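PDB 5Y9D: acyl-coenzyme A oxidase 1 from Yarrowia lipolytica, which oxidises fatty acyl-CoAs to (2E)-enoyl-CoAs with FAD as cofactor, passing electrons to O2 to form H2O2 in peroxisomal beta-oxidation. Local coordinates for residues A[521-526]-A[576-581]. Sequence-based numbering, arbitrary orientation.
Sequences FLVEAF and SFYARI
With CG beside the backbone N and anti to the carbonyl carbon (chi1 -77°), the side chain of Tyr578 leaves its helix on the side facing Leu522 and Val523 of the neighbouring one. Leu522 adopts the same first rotation (chi1 -64°), and its second torsion of 167° sets CD1 anti to CA, sending that methyl outward to meet the tyrosine.

The tyrosine side chain is met at two places, one on the ring and one at the hydroxyl. Val523 CG2 sits 3.8 Å from Tyr578 CD2, approaching that ring corner obliquely, and the two side chains pass each other in opposite senses. Farther out, Leu522 CD1 lies 3.6 Å from Tyr578 OH. This is a methyl against a phenolic oxygen, a van der Waals contact, and no hydrogen bond joins the two segments. The hydroxyl instead hydrogen-bonds Asn597 OD1, which satisfies this buried polar group and should restrict movement of the ring's far end.

Both segments belong to the helical C-terminal region of the acyl-CoA oxidase fold. They lie on helices 519-544 and 558-581, which here run in roughly opposite directions, a local antiparallel helix pair. Their closest CA atoms, those of Val523 and Tyr578, are still 8.8 Å apart, and the segments bury just 113 Å² between them. Side chains, with the long aromatic spanning most of the separation, therefore make the contact.

Helix 589-606 joins the packing, since Tyr578 also touches Ala596 and Phe526 reaches Ser603 and Ile604. Val523 also touches Ser575, and Phe526 packs on Ile574, both about one turn before Tyr578 on helix 558-581, extending the interface between the two helices at a position away from the FAD site.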
loop_
_atom_site.group_PDB
_atom_site.type_symbol
_atom_site.label_atom_id
_atom_site.label_comp_id
_atom_site.label_asym_id
_atom_site.label_seq_id
_atom_site.Cartn_x
_atom_site.Cartn_y
_atom_site.Cartn_z
ATOM N N PHE A 521 -18.283 -3.897 28.828
ATOM C CA PHE A 521 -19.286 -3.358 27.944
ATOM C C PHE A 521 -18.810 -3.396 26.490
ATOM O O PHE A 521 -19.587 -3.709 25.583
ATOM C CB PHE A 521 -19.671 -1.933 28.333
ATOM C CG PHE A 521 -20.603 -1.302 27.354
ATOM C CD1 PHE A 521 -21.969 -1.497 27.460
ATOM C CD2 PHE A 521 -20.106 -0.594 26.264
ATOM C CE1 PHE A 521 -22.823 -0.951 26.519
ATOM C CE2 PHE A 521 -20.950 -0.054 25.319
ATOM C CZ PHE A 521 -22.314 -0.233 25.448
ATOM N N LEU A 522 -17.541 -3.059 26.270
ATOM C CA LEU A 522 -16.994 -2.982 24.915
ATOM C C LEU A 522 -17.001 -4.376 24.342
ATOM O O LEU A 522 -17.518 -4.603 23.246
ATOM C CB LEU A 522 -15.583 -2.379 24.918
ATOM C CG LEU A 522 -15.590 -0.928 25.405
ATOM C CD1 LEU A 522 -14.201 -0.399 25.709
ATOM C CD2 LEU A 522 -16.322 -0.045 24.415
ATOM N N VAL A 523 -16.492 -5.314 25.124
ATOM C CA VAL A 523 -16.479 -6.719 24.710
ATOM C C VAL A 523 -17.881 -7.143 24.273
ATOM O O VAL A 523 -18.097 -7.538 23.127
ATOM C CB VAL A 523 -15.964 -7.642 25.832
ATOM C CG1 VAL A 523 -16.209 -9.104 25.501
ATOM C CG2 VAL A 523 -14.475 -7.417 26.062
ATOM N N GLU A 524 -18.821 -6.993 25.194
ATOM C CA GLU A 524 -20.211 -7.347 24.994
ATOM C C GLU A 524 -20.777 -6.604 23.800
ATOM O O GLU A 524 -21.571 -7.159 23.044
ATOM C CB GLU A 524 -21.015 -7.046 26.271
ATOM C CG GLU A 524 -22.494 -7.432 26.209
ATOM C CD GLU A 524 -22.701 -8.898 25.866
ATOM O OE1 GLU A 524 -21.821 -9.694 26.254
ATOM O OE2 GLU A 524 -23.716 -9.259 25.213
ATOM N N ALA A 525 -20.355 -5.355 23.596
ATOM C CA ALA A 525 -20.844 -4.606 22.442
ATOM C C ALA A 525 -20.358 -5.263 21.176
ATOM O O ALA A 525 -21.102 -5.381 20.181
ATOM C CB ALA A 525 -20.398 -3.165 22.487
ATOM N N PHE A 526 -19.109 -5.713 21.222
ATOM C CA PHE A 526 -18.515 -6.297 20.029
ATOM C C PHE A 526 -19.081 -7.655 19.751
ATOM O O PHE A 526 -19.440 -7.928 18.609
ATOM C CB PHE A 526 -16.980 -6.308 20.080
ATOM C CG PHE A 526 -16.392 -5.198 19.298
ATOM C CD1 PHE A 526 -16.144 -3.982 19.888
ATOM C CD2 PHE A 526 -16.195 -5.334 17.946
ATOM C CE1 PHE A 526 -15.656 -2.931 19.154
ATOM C CE2 PHE A 526 -15.712 -4.290 17.204
ATOM C CZ PHE A 526 -15.442 -3.084 17.811
ATOM N N SER A 576 -9.085 -10.900 23.408
ATOM C CA SER A 576 -7.830 -11.524 23.805
ATOM C C SER A 576 -6.886 -10.548 24.503
ATOM O O SER A 576 -6.162 -10.934 25.404
ATOM C CB SER A 576 -7.127 -12.160 22.609
ATOM O OG SER A 576 -8.000 -13.055 21.945
ATOM N N PHE A 577 -6.904 -9.291 24.091
ATOM C CA PHE A 577 -6.076 -8.270 24.717
ATOM C C PHE A 577 -6.495 -8.055 26.154
ATOM O O PHE A 577 -5.648 -8.031 27.043
ATOM C CB PHE A 577 -6.180 -6.950 23.951
ATOM C CG PHE A 577 -5.039 -5.998 24.185
ATOM C CD1 PHE A 577 -4.022 -6.264 25.110
ATOM C CD2 PHE A 577 -5.003 -4.804 23.500
ATOM C CE1 PHE A 577 -2.997 -5.370 25.307
ATOM C CE2 PHE A 577 -3.980 -3.901 23.706
ATOM C CZ PHE A 577 -2.968 -4.192 24.602
ATOM N N TYR A 578 -7.798 -7.926 26.395
ATOM C CA TYR A 578 -8.303 -7.774 27.788
ATOM C C TYR A 578 -8.021 -8.983 28.677
ATOM O O TYR A 578 -7.749 -8.837 29.849
ATOM C CB TYR A 578 -9.811 -7.523 27.782
ATOM C CG TYR A 578 -10.165 -6.119 27.418
ATOM C CD1 TYR A 578 -9.654 -5.063 28.135
ATOM C CD2 TYR A 578 -11.027 -5.842 26.365
ATOM C CE1 TYR A 578 -9.974 -3.766 27.809
ATOM C CE2 TYR A 578 -11.363 -4.537 26.051
ATOM C CZ TYR A 578 -10.832 -3.506 26.790
ATOM O OH TYR A 578 -11.131 -2.207 26.495
ATOM N N ALA A 579 -8.117 -10.173 28.104
ATOM C CA ALA A 579 -7.870 -11.393 28.843
ATOM C C ALA A 579 -6.426 -11.446 29.332
ATOM O O ALA A 579 -6.172 -11.997 30.396
ATOM C CB ALA A 579 -8.178 -12.608 27.974
ATOM N N ARG A 580 -5.490 -10.891 28.554
ATOM C CA ARG A 580 -4.077 -10.809 28.984
ATOM C C ARG A 580 -3.796 -9.644 29.969
ATOM O O ARG A 580 -2.938 -9.757 30.835
ATOM C CB ARG A 580 -3.128 -10.672 27.772
ATOM C CG ARG A 580 -2.999 -11.893 26.881
ATOM C CD ARG A 580 -1.940 -12.873 27.323
ATOM N NE ARG A 580 -0.565 -12.428 27.032
ATOM C CZ ARG A 580 0.065 -12.523 25.857
ATOM N NH1 ARG A 580 -0.552 -13.017 24.790
ATOM N NH2 ARG A 580 1.333 -12.131 25.748
ATOM N N ILE A 581 -4.491 -8.522 29.806
ATOM C CA ILE A 581 -4.343 -7.349 30.698
ATOM C C ILE A 581 -4.804 -7.699 32.126
ATOM O O ILE A 581 -4.331 -7.125 33.125
ATOM C CB ILE A 581 -5.136 -6.126 30.153
ATOM C CG1 ILE A 581 -4.704 -5.834 28.714
ATOM C CG2 ILE A 581 -4.981 -4.888 31.041
ATOM C CD1 ILE A 581 -4.753 -4.387 28.279
#